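Local coordinates for zinc uptake regulation protein (Escherichia coli, PDB 4MTE), which acts as a zinc-dependent repressor of the Fur family, binding the operator of the zinc uptake genes znuACB when zinc is its cofactor, at residues K3-A13 with V86-P94; S43-L51 with P60-D68. All blocks are in the same frame, centred on the assembly; numbering follows the deposited sequence.

Both contacts involve the winged-helix DNA-binding part of the chain, and interaction 2 is nested inside the loop closed by interaction 1. Their centres lie 20 Å apart and their nearest atoms about 7 Å, without touching. Interaction 1 leans the N-terminal helix 6-20 on the chain that leaves strand 84-87, where Cys88 binds zinc; interaction 2 crosses helix 44-52 with helix 60-72, the pair that meets the DNA. Helix 26-36 receives side chains from both contacts, while Tyr85 of strand 84-87 packs on Tyr64 and Leu67. The same winged-helix part thus contacts both a zinc site, completed by Glu111 of strand 109-112, and DNA, consistent with zinc-dependent repression.

Interaction 1. Residues K3-A13 with V86-P94; sequences KTTTQELLAQA and VLCHLFDQP. With ZN (zinc ion), chain N.
The chain leaving wing strand 84-87 for the zinc site, residues 86-94, is covered by the N-terminal helix 6-20, whose Leu9 meets Phe91. Leu9 CD2 lies over one face of the Phe91 ring, 4.0 Å from its centroid and offset toward the rim, a CH-pi contact. At the ring's edge and in its plane, Phe91 CZ lies 3.2 Å from Leu9 O, an oxygen that already accepts the helical bond from Ala13 N. Phe91 CG sits between its backbone N and carbonyl carbon (chi1 66°), which brings the end of the ring up to the helix. The other Leu9 branch, CD1, reaches Cys88 O at 3.7 Å and also touches His89 ND1 and Leu87 CD2, so the two methyls divide the segment between them, CD2 on the Phe91 ring and CD1 at residues 87-89. Ahead of the helix, Thr4 OG1 donates to Asp92 OD2 at 2.7 Å, arriving from above the carboxylate plane, 49° out of it; this bond ties the residues ahead of the helix to the loop beyond Cys88. Cys88 SG binds zinc at 2.2 Å together with His77, His96 and Glu111, and accepts a weak bond from Leu90 N. Behind the contact, Phe75 meets the Phe91 ring with planes about 55° apart, Leu87 and Ala13 pack on Leu32 of helix 26-36, and Leu90 touches Glu111 of strand 109-112.

Interaction 2. Residues S43-L51 with P60-D68; sequences SAYDLLDLL and PPTVYRALD. With nucleotides of chain F; nucleotides of chain E.
With CG anti to the carbonyl carbon in both Tyr45 (chi1 -82°) and Tyr64 (chi1 -83°), the two rings swing toward each other and the DNA, while Val63, its CG1 anti to the backbone N, spreads two methyls against helix 44-51. The helices form the helix-turn-helix of the winged-helix fold, their segment axes crossing at 112° with 9.4 Å at closest approach. Val63 is the knob in a hole made by Ala44, Leu47, Leu48 and Leu51: CG2 presses on Leu48 CD1 at 3.5 Å and also meets Leu51 CD2, whereas CG1 faces Leu47 CD2 and Ala44 O. Beside it, Leu47 and Leu67 meet tip to tip through their CD2 methyls, and both touch Met35 of helix 26-36. Toward the DNA, Ala44 CB packs 3.4 Å from Tyr64 CZ, supporting a ring whose OH lies 2.8 Å from OP2 of DA21 of chain F and whose face carries C2' of the same nucleotide. A phenylalanine in place of Tyr64 would probably leave the phosphate of DA21 of chain F without its hydroxyl partner. Arg65 extends to the other strand, its guanidinium between Pro61 CB and the methyl C7 of DT6 of chain E. Tyr45 CZ rests 3.4 Å from C7 of DT20 of chain F, while Tyr45 OH, flanked by Pro60 CG, donates to N7 of DA21 of chain F at 2.9 Å, with N7 in the plane of the tyrosine ring.

Interaction 1. Residues K3-A13 with V86-P94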
loop_
_atom_site.group_PDB
_atom_site.type_symbol
_atom_site.label_atom_id
_atom_site.label_comp_id
_atom_site.label_asym_id
_atom_site.label_seq_id
_atom_site.Cartn_x
_atom_site.Cartn_y
_atom_site.Cartn_z
ATOM N N LYS D 3 12.790 -15.439 -38.787
ATOM C CA LYS D 3 13.420 -14.620 -37.757
ATOM C C LYS D 3 14.488 -15.375 -36.975
ATOM O O LYS D 3 14.580 -16.602 -37.041
ATOM C CB LYS D 3 12.367 -14.086 -36.783
ATOM C CG LYS D 3 11.520 -12.956 -37.340
ATOM C CD LYS D 3 12.321 -11.667 -37.445
ATOM C CE LYS D 3 11.454 -10.509 -37.910
ATOM N NZ LYS D 3 12.207 -9.226 -37.962
ATOM N N THR D 4 15.287 -14.624 -36.225
ATOM C CA THR D 4 16.357 -15.193 -35.419
ATOM C C THR D 4 15.778 -15.970 -34.242
ATOM O O THR D 4 14.863 -15.502 -33.565
ATOM C CB THR D 4 17.299 -14.093 -34.883
ATOM O OG1 THR D 4 17.702 -13.235 -35.956
ATOM C CG2 THR D 4 18.533 -14.704 -34.233
ATOM N N THR D 5 16.321 -17.159 -34.004
ATOM C CA THR D 5 15.889 -17.993 -32.892
ATOM C C THR D 5 16.368 -17.386 -31.580
ATOM O O THR D 5 17.302 -16.586 -31.557
ATOM C CB THR D 5 16.444 -19.430 -33.021
ATOM O OG1 THR D 5 16.113 -19.961 -34.309
ATOM C CG2 THR D 5 15.876 -20.354 -31.935
ATOM N N THR D 6 15.708 -17.769 -30.493
ATOM C CA THR D 6 16.069 -17.321 -29.154
ATOM C C THR D 6 17.528 -17.639 -28.803
ATOM O O THR D 6 18.221 -16.806 -28.228
ATOM C CB THR D 6 15.124 -17.960 -28.111
ATOM O OG1 THR D 6 13.787 -17.502 -28.341
ATOM C CG2 THR D 6 15.529 -17.594 -26.703
ATOM N N GLN D 7 17.986 -18.837 -29.153
ATOM C CA GLN D 7 19.341 -19.280 -28.813
ATOM C C GLN D 7 20.413 -18.532 -29.610
ATOM O O GLN D 7 21.488 -18.182 -29.088
ATOM C CB GLN D 7 19.466 -20.789 -29.052
ATOM C CG GLN D 7 18.537 -21.623 -28.181
ATOM C CD GLN D 7 18.753 -21.376 -26.700
ATOM O OE1 GLN D 7 17.808 -21.089 -25.962
ATOM N NE2 GLN D 7 20.001 -21.483 -26.258
ATOM N N GLU D 8 20.111 -18.294 -30.882
ATOM C CA GLU D 8 20.993 -17.542 -31.760
ATOM C C GLU D 8 21.231 -16.148 -31.183
ATOM O O GLU D 8 22.335 -15.611 -31.270
ATOM C CB GLU D 8 20.388 -17.454 -33.164
ATOM C CG GLU D 8 20.216 -18.812 -33.844
ATOM C CD GLU D 8 19.569 -18.719 -35.215
ATOM O OE1 GLU D 8 18.624 -17.918 -35.379
ATOM O OE2 GLU D 8 20.006 -19.448 -36.129
ATOM N N LEU D 9 20.196 -15.574 -30.576
ATOM C CA LEU D 9 20.312 -14.270 -29.933
ATOM C C LEU D 9 21.300 -14.326 -28.770
ATOM O O LEU D 9 22.072 -13.391 -28.562
ATOM C CB LEU D 9 18.948 -13.781 -29.434
ATOM C CG LEU D 9 17.934 -13.318 -30.484
ATOM C CD1 LEU D 9 16.610 -12.962 -29.817
ATOM C CD2 LEU D 9 18.464 -12.134 -31.287
ATOM N N LEU D 10 21.277 -15.423 -28.018
ATOM C CA LEU D 10 22.167 -15.582 -26.872
ATOM C C LEU D 10 23.611 -15.720 -27.335
ATOM O O LEU D 10 24.511 -15.044 -26.820
ATOM C CB LEU D 10 21.768 -16.805 -26.047
ATOM C CG LEU D 10 20.304 -16.849 -25.608
ATOM C CD1 LEU D 10 20.019 -18.122 -24.822
ATOM C CD2 LEU D 10 19.929 -15.611 -24.799
ATOM N N ALA D 11 23.830 -16.598 -28.310
ATOM C CA ALA D 11 25.158 -16.747 -28.902
ATOM C C ALA D 11 25.649 -15.387 -29.402
ATOM O O ALA D 11 26.770 -14.944 -29.099
ATOM C CB ALA D 11 25.112 -17.746 -30.048
ATOM N N GLN D 12 24.778 -14.727 -30.158
ATOM C CA GLN D 12 25.045 -13.401 -30.696
ATOM C C GLN D 12 25.369 -12.409 -29.575
ATOM O O GLN D 12 26.266 -11.577 -29.714
ATOM C CB GLN D 12 23.834 -12.914 -31.503
ATOM C CG GLN D 12 24.025 -11.568 -32.192
ATOM C CD GLN D 12 25.122 -11.574 -33.244
ATOM O OE1 GLN D 12 25.840 -10.588 -33.408
ATOM N NE2 GLN D 12 25.246 -12.680 -33.973
ATOM N N ALA D 13 24.645 -12.506 -28.464
ATOM C CA ALA D 13 24.877 -11.634 -27.314
ATOM C C ALA D 13 26.275 -11.852 -26.745
ATOM O O ALA D 13 27.023 -10.896 -26.527
ATOM C CB ALA D 13 23.823 -11.876 -26.235
ATOM N N VAL D 86 11.621 -6.954 -21.256
ATOM C CA VAL D 86 11.501 -7.965 -22.298
ATOM C C VAL D 86 12.760 -8.051 -23.153
ATOM O O VAL D 86 13.431 -7.051 -23.408
ATOM C CB VAL D 86 10.276 -7.700 -23.204
ATOM C CG1 VAL D 86 10.474 -6.431 -24.038
ATOM C CG2 VAL D 86 9.999 -8.909 -24.090
ATOM N N LEU D 87 13.070 -9.267 -23.587
ATOM C CA LEU D 87 14.186 -9.500 -24.486
ATOM C C LEU D 87 13.924 -8.796 -25.811
ATOM O O LEU D 87 12.790 -8.755 -26.290
ATOM C CB LEU D 87 14.366 -11.000 -24.718
ATOM C CG LEU D 87 15.566 -11.431 -25.565
ATOM C CD1 LEU D 87 16.877 -11.118 -24.855
ATOM C CD2 LEU D 87 15.467 -12.910 -25.895
ATOM N N CYS D 88 14.973 -8.221 -26.388
ATOM C CA CYS D 88 14.898 -7.656 -27.728
ATOM C C CYS D 88 15.174 -8.752 -28.749
ATOM O O CYS D 88 16.195 -9.434 -28.669
ATOM C CB CYS D 88 15.919 -6.532 -27.888
ATOM S SG CYS D 88 16.060 -5.927 -29.575
ATOM N N HIS D 89 14.260 -8.925 -29.699
ATOM C CA HIS D 89 14.412 -9.932 -30.748
ATOM C C HIS D 89 14.902 -9.283 -32.037
ATOM O O HIS D 89 14.659 -9.798 -33.128
ATOM C CB HIS D 89 13.081 -10.646 -30.992
ATOM C CG HIS D 89 12.539 -11.342 -29.782
ATOM N ND1 HIS D 89 12.857 -12.645 -29.467
ATOM C CD2 HIS D 89 11.701 -10.912 -28.809
ATOM C CE1 HIS D 89 12.239 -12.988 -28.350
ATOM N NE2 HIS D 89 11.532 -11.955 -27.931
ATOM N N LEU D 90 15.604 -8.161 -31.901
ATOM C CA LEU D 90 16.027 -7.362 -33.048
ATOM C C LEU D 90 17.384 -6.690 -32.842
ATOM O O LEU D 90 17.666 -5.675 -33.477
ATOM C CB LEU D 90 14.992 -6.269 -33.334
ATOM C CG LEU D 90 13.550 -6.680 -33.632
ATOM C CD1 LEU D 90 12.676 -5.437 -33.682
ATOM C CD2 LEU D 90 13.465 -7.453 -34.940
ATOM N N PHE D 91 18.222 -7.235 -31.964
ATOM C CA PHE D 91 19.521 -6.614 -31.694
ATOM C C PHE D 91 20.637 -7.205 -32.559
ATOM O O PHE D 91 21.792 -6.791 -32.456
ATOM C CB PHE D 91 19.878 -6.680 -30.199
ATOM C CG PHE D 91 20.104 -8.074 -29.669
ATOM C CD1 PHE D 91 21.240 -8.790 -30.008
ATOM C CD2 PHE D 91 19.194 -8.653 -28.799
ATOM C CE1 PHE D 91 21.448 -10.063 -29.514
ATOM C CE2 PHE D 91 19.402 -9.924 -28.300
ATOM C CZ PHE D 91 20.530 -10.628 -28.657
ATOM N N ASP D 92 20.288 -8.168 -33.407
ATOM C CA ASP D 92 21.247 -8.741 -34.351
ATOM C C ASP D 92 21.557 -7.749 -35.473
ATOM O O ASP D 92 22.601 -7.834 -36.120
ATOM C CB ASP D 92 20.730 -10.064 -34.930
ATOM C CG ASP D 92 19.295 -9.974 -35.414
ATOM O OD1 ASP D 92 18.559 -9.083 -34.940
ATOM O OD2 ASP D 92 18.900 -10.802 -36.261
ATOM N N GLN D 93 20.639 -6.812 -35.692
ATOM C CA GLN D 93 20.838 -5.715 -36.634
ATOM C C GLN D 93 21.396 -4.515 -35.872
ATOM O O GLN D 93 21.449 -4.539 -34.641
ATOM C CB GLN D 93 19.507 -5.349 -37.299
ATOM C CG GLN D 93 18.404 -4.967 -36.322
ATOM C CD GLN D 93 17.170 -4.418 -37.010
ATOM O OE1 GLN D 93 16.596 -3.417 -36.578
ATOM N NE2 GLN D 93 16.747 -5.077 -38.084
ATOM N N PRO D 94 21.828 -3.464 -36.593
ATOM C CA PRO D 94 22.196 -2.232 -35.885
ATOM C C PRO D 94 21.033 -1.696 -35.054
ATOM O O PRO D 94 19.881 -2.002 -35.369
ATOM C CB PRO D 94 22.559 -1.261 -37.020
ATOM C CG PRO D 94 22.049 -1.900 -38.282
ATOM C CD PRO D 94 22.111 -3.368 -38.034
HETATM ZN ZN ZN N . 14.491 -4.344 -29.715
#

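Interaction 2. Residues S43-L51 with P60-D68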
loop_
_atom_site.group_PDB
_atom_site.type_symbol
_atom_site.label_atom_id
_atom_site.label_comp_id
_atom_site.label_asym_id
_atom_site.label_seq_id
_atom_site.Cartn_x
_atom_site.Cartn_y
_atom_site.Cartn_z
ATOM N N SER D 43 8.508 -9.045 -14.869
ATOM C CA SER D 43 8.874 -8.067 -13.852
ATOM C C SER D 43 10.203 -8.445 -13.212
ATOM O O SER D 43 10.629 -9.599 -13.274
ATOM C CB SER D 43 7.802 -7.996 -12.768
ATOM O OG SER D 43 7.947 -9.073 -11.861
ATOM N N ALA D 44 10.843 -7.468 -12.579
ATOM C CA ALA D 44 12.147 -7.668 -11.959
ATOM C C ALA D 44 12.092 -8.710 -10.843
ATOM O O ALA D 44 12.970 -9.566 -10.740
ATOM C CB ALA D 44 12.678 -6.346 -11.426
ATOM N N TYR D 45 11.056 -8.644 -10.014
ATOM C CA TYR D 45 10.938 -9.549 -8.870
ATOM C C TYR D 45 10.487 -10.956 -9.266
ATOM O O TYR D 45 10.845 -11.933 -8.607
ATOM C CB TYR D 45 10.017 -8.955 -7.804
ATOM C CG TYR D 45 10.730 -7.956 -6.921
ATOM C CD1 TYR D 45 11.163 -8.305 -5.648
ATOM C CD2 TYR D 45 11.003 -6.673 -7.374
ATOM C CE1 TYR D 45 11.829 -7.395 -4.844
ATOM C CE2 TYR D 45 11.670 -5.759 -6.578
ATOM C CZ TYR D 45 12.083 -6.125 -5.314
ATOM O OH TYR D 45 12.746 -5.216 -4.519
ATOM N N ASP D 46 9.712 -11.067 -10.340
ATOM C CA ASP D 46 9.389 -12.377 -10.895
ATOM C C ASP D 46 10.679 -13.014 -11.401
ATOM O O ASP D 46 10.970 -14.185 -11.135
ATOM C CB ASP D 46 8.384 -12.250 -12.043
ATOM C CG ASP D 46 6.990 -11.878 -11.569
ATOM O OD1 ASP D 46 6.672 -12.117 -10.385
ATOM O OD2 ASP D 46 6.209 -11.353 -12.391
ATOM N N LEU D 47 11.456 -12.214 -12.122
ATOM C CA LEU D 47 12.743 -12.641 -12.653
ATOM C C LEU D 47 13.668 -13.017 -11.503
ATOM O O LEU D 47 14.409 -14.000 -11.573
ATOM C CB LEU D 47 13.355 -11.506 -13.471
ATOM C CG LEU D 47 14.576 -11.808 -14.334
ATOM C CD1 LEU D 47 14.274 -12.882 -15.378
ATOM C CD2 LEU D 47 15.024 -10.513 -14.993
ATOM N N LEU D 48 13.607 -12.226 -10.436
ATOM C CA LEU D 48 14.354 -12.512 -9.220
ATOM C C LEU D 48 13.940 -13.871 -8.670
ATOM O O LEU D 48 14.788 -14.696 -8.337
ATOM C CB LEU D 48 14.105 -11.428 -8.170
ATOM C CG LEU D 48 14.770 -11.617 -6.805
ATOM C CD1 LEU D 48 16.280 -11.788 -6.931
ATOM C CD2 LEU D 48 14.433 -10.437 -5.904
ATOM N N ASP D 49 12.631 -14.098 -8.586
ATOM C CA ASP D 49 12.100 -15.371 -8.102
ATOM C C ASP D 49 12.580 -16.541 -8.964
ATOM O O ASP D 49 12.948 -17.589 -8.438
ATOM C CB ASP D 49 10.567 -15.347 -8.057
ATOM C CG ASP D 49 10.021 -14.525 -6.900
ATOM O OD1 ASP D 49 10.695 -14.435 -5.851
ATOM O OD2 ASP D 49 8.906 -13.976 -7.036
ATOM N N LEU D 50 12.576 -16.364 -10.282
ATOM C CA LEU D 50 13.110 -17.390 -11.178
ATOM C C LEU D 50 14.591 -17.627 -10.907
ATOM O O LEU D 50 15.045 -18.768 -10.821
ATOM C CB LEU D 50 12.931 -16.982 -12.640
ATOM C CG LEU D 50 11.502 -16.904 -13.178
ATOM C CD1 LEU D 50 11.531 -16.487 -14.643
ATOM C CD2 LEU D 50 10.767 -18.230 -13.001
ATOM N N LEU D 51 15.337 -16.537 -10.774
ATOM C CA LEU D 51 16.779 -16.603 -10.576
ATOM C C LEU D 51 17.155 -17.300 -9.266
ATOM O O LEU D 51 18.282 -17.772 -9.111
ATOM C CB LEU D 51 17.361 -15.188 -10.603
ATOM C CG LEU D 51 18.883 -15.039 -10.638
ATOM C CD1 LEU D 51 19.467 -15.628 -11.919
ATOM C CD2 LEU D 51 19.257 -13.572 -10.491
ATOM N N PRO D 60 17.493 -8.326 -5.065
ATOM C CA PRO D 60 17.111 -7.399 -6.143
ATOM C C PRO D 60 18.279 -6.694 -6.858
ATOM O O PRO D 60 18.241 -6.594 -8.089
ATOM C CB PRO D 60 16.219 -6.377 -5.427
ATOM C CG PRO D 60 15.698 -7.099 -4.222
ATOM C CD PRO D 60 16.806 -8.010 -3.801
ATOM N N PRO D 61 19.291 -6.209 -6.113
ATOM C CA PRO D 61 20.432 -5.551 -6.763
ATOM C C PRO D 61 21.039 -6.400 -7.874
ATOM O O PRO D 61 21.477 -5.870 -8.892
ATOM C CB PRO D 61 21.439 -5.394 -5.623
ATOM C CG PRO D 61 20.607 -5.333 -4.388
ATOM C CD PRO D 61 19.444 -6.247 -4.647
ATOM N N THR D 62 21.050 -7.713 -7.674
ATOM C CA THR D 62 21.585 -8.651 -8.654
ATOM C C THR D 62 20.832 -8.506 -9.973
ATOM O O THR D 62 21.415 -8.228 -11.034
ATOM C CB THR D 62 21.425 -10.097 -8.144
ATOM O OG1 THR D 62 21.790 -10.159 -6.759
ATOM C CG2 THR D 62 22.284 -11.055 -8.942
ATOM N N VAL D 63 19.520 -8.681 -9.883
ATOM C CA VAL D 63 18.636 -8.602 -11.033
ATOM C C VAL D 63 18.719 -7.230 -11.687
ATOM O O VAL D 63 18.822 -7.124 -12.904
ATOM C CB VAL D 63 17.176 -8.890 -10.619
ATOM C CG1 VAL D 63 16.227 -8.772 -11.814
ATOM C CG2 VAL D 63 17.076 -10.273 -9.986
ATOM N N TYR D 64 18.679 -6.181 -10.875
ATOM C CA TYR D 64 18.668 -4.819 -11.402
ATOM C C TYR D 64 19.995 -4.426 -12.058
ATOM O O TYR D 64 20.012 -3.733 -13.076
ATOM C CB TYR D 64 18.267 -3.831 -10.304
ATOM C CG TYR D 64 16.766 -3.738 -10.144
ATOM C CD1 TYR D 64 16.019 -2.882 -10.941
ATOM C CD2 TYR D 64 16.089 -4.522 -9.218
ATOM C CE1 TYR D 64 14.645 -2.799 -10.813
ATOM C CE2 TYR D 64 14.713 -4.444 -9.084
ATOM C CZ TYR D 64 13.997 -3.582 -9.885
ATOM O OH TYR D 64 12.626 -3.500 -9.756
ATOM N N ARG D 65 21.101 -4.881 -11.480
ATOM C CA ARG D 65 22.414 -4.688 -12.082
ATOM C C ARG D 65 22.449 -5.389 -13.433
ATOM O O ARG D 65 22.800 -4.784 -14.459
ATOM C CB ARG D 65 23.501 -5.258 -11.173
ATOM C CG ARG D 65 23.836 -4.375 -9.988
ATOM C CD ARG D 65 24.582 -5.142 -8.910
ATOM N NE ARG D 65 24.996 -4.273 -7.813
ATOM C CZ ARG D 65 25.431 -4.707 -6.633
ATOM N NH1 ARG D 65 25.506 -6.007 -6.383
ATOM N NH2 ARG D 65 25.787 -3.837 -5.701
ATOM N N ALA D 66 22.074 -6.666 -13.427
ATOM C CA ALA D 66 22.001 -7.446 -14.657
ATOM C C ALA D 66 21.168 -6.710 -15.704
ATOM O O ALA D 66 21.613 -6.499 -16.831
ATOM C CB ALA D 66 21.414 -8.824 -14.380
ATOM N N LEU D 67 19.970 -6.291 -15.313
ATOM C CA LEU D 67 19.058 -5.610 -16.223
ATOM C C LEU D 67 19.643 -4.302 -16.744
ATOM O O LEU D 67 19.493 -3.985 -17.922
ATOM C CB LEU D 67 17.713 -5.352 -15.540
ATOM C CG LEU D 67 16.813 -6.579 -15.361
ATOM C CD1 LEU D 67 15.640 -6.253 -14.442
ATOM C CD2 LEU D 67 16.314 -7.098 -16.710
ATOM N N ASP D 68 20.308 -3.547 -15.875
ATOM C CA ASP D 68 20.964 -2.311 -16.294
ATOM C C ASP D 68 21.998 -2.605 -17.374
ATOM O O ASP D 68 22.032 -1.943 -18.411
ATOM C CB ASP D 68 21.642 -1.619 -15.107
ATOM C CG ASP D 68 20.656 -0.920 -14.192
ATOM O OD1 ASP D 68 19.626 -0.415 -14.687
ATOM O OD2 ASP D 68 20.917 -0.865 -12.972
ATOM P P DA F 21 10.826 -1.021 -11.666
ATOM O OP1 DA F 21 10.752 -0.087 -12.808
ATOM O OP2 DA F 21 11.064 -2.463 -11.889
ATOM O "O5'" DA F 21 11.960 -0.489 -10.682
ATOM C "C5'" DA F 21 11.895 0.865 -10.281
ATOM C "C4'" DA F 21 12.997 1.198 -9.294
ATOM O "O4'" DA F 21 12.785 0.469 -8.062
ATOM C "C3'" DA F 21 14.415 0.842 -9.735
ATOM O "O3'" DA F 21 15.080 2.057 -10.042
ATOM C "C2'" DA F 21 15.028 0.094 -8.545
ATOM C "C1'" DA F 21 14.039 0.385 -7.423
ATOM N N9 DA F 21 13.952 -0.615 -6.365
ATOM C C8 DA F 21 13.406 -1.869 -6.425
ATOM N N7 DA F 21 13.471 -2.528 -5.289
ATOM C C5 DA F 21 14.094 -1.641 -4.428
ATOM C C6 DA F 21 14.464 -1.719 -3.071
ATOM N N6 DA F 21 14.252 -2.781 -2.284
ATOM N N1 DA F 21 15.071 -0.643 -2.540
ATOM C C2 DA F 21 15.295 0.433 -3.298
ATOM N N3 DA F 21 14.994 0.626 -4.576
ATOM C C4 DA F 21 14.394 -0.459 -5.079
ATOM P P DT F 20 5.633 -4.893 -9.415
ATOM O OP1 DT F 20 5.075 -4.822 -10.784
ATOM O OP2 DT F 20 6.167 -6.172 -8.898
ATOM O "O5'" DT F 20 6.783 -3.791 -9.287
ATOM C "C5'" DT F 20 6.505 -2.470 -9.729
ATOM C "C4'" DT F 20 7.641 -1.524 -9.387
ATOM O "O4'" DT F 20 7.832 -1.473 -7.947
ATOM C "C3'" DT F 20 8.997 -1.905 -9.984
ATOM O "O3'" DT F 20 9.464 -0.852 -10.827
ATOM C "C2'" DT F 20 9.889 -2.111 -8.764
ATOM C "C1'" DT F 20 9.205 -1.227 -7.734
ATOM N N1 DT F 20 9.597 -1.532 -6.328
ATOM C C2 DT F 20 10.237 -0.566 -5.580
ATOM O O2 DT F 20 10.505 0.550 -5.989
ATOM N N3 DT F 20 10.555 -0.965 -4.309
ATOM C C4 DT F 20 10.310 -2.193 -3.721
ATOM O O4 DT F 20 10.642 -2.441 -2.563
ATOM C C5 DT F 20 9.642 -3.156 -4.560
ATOM C C7 DT F 20 9.318 -4.529 -4.045
ATOM C C6 DT F 20 9.324 -2.783 -5.807
ATOM P P DT E 6 28.711 -9.784 -11.534
ATOM O OP1 DT E 6 28.573 -11.113 -12.168
ATOM O OP2 DT E 6 27.745 -8.714 -11.870
ATOM O "O5'" DT E 6 28.717 -9.987 -9.951
ATOM C "C5'" DT E 6 29.797 -10.724 -9.385
ATOM C "C4'" DT E 6 29.658 -10.850 -7.881
ATOM O "O4'" DT E 6 30.141 -9.637 -7.253
ATOM C "C3'" DT E 6 28.235 -11.076 -7.380
ATOM O "O3'" DT E 6 28.231 -12.263 -6.596
ATOM C "C2'" DT E 6 27.905 -9.799 -6.605
ATOM C "C1'" DT E 6 29.282 -9.299 -6.187
ATOM N N1 DT E 6 29.419 -7.824 -5.970
ATOM C C2 DT E 6 29.974 -7.382 -4.792
ATOM O O2 DT E 6 30.359 -8.113 -3.894
ATOM N N3 DT E 6 30.068 -6.022 -4.698
ATOM C C4 DT E 6 29.683 -5.064 -5.616
ATOM O O4 DT E 6 29.830 -3.860 -5.390
ATOM C C5 DT E 6 29.111 -5.594 -6.832
ATOM C C7 DT E 6 28.648 -4.671 -7.923
ATOM C C6 DT E 6 29.012 -6.930 -6.946
#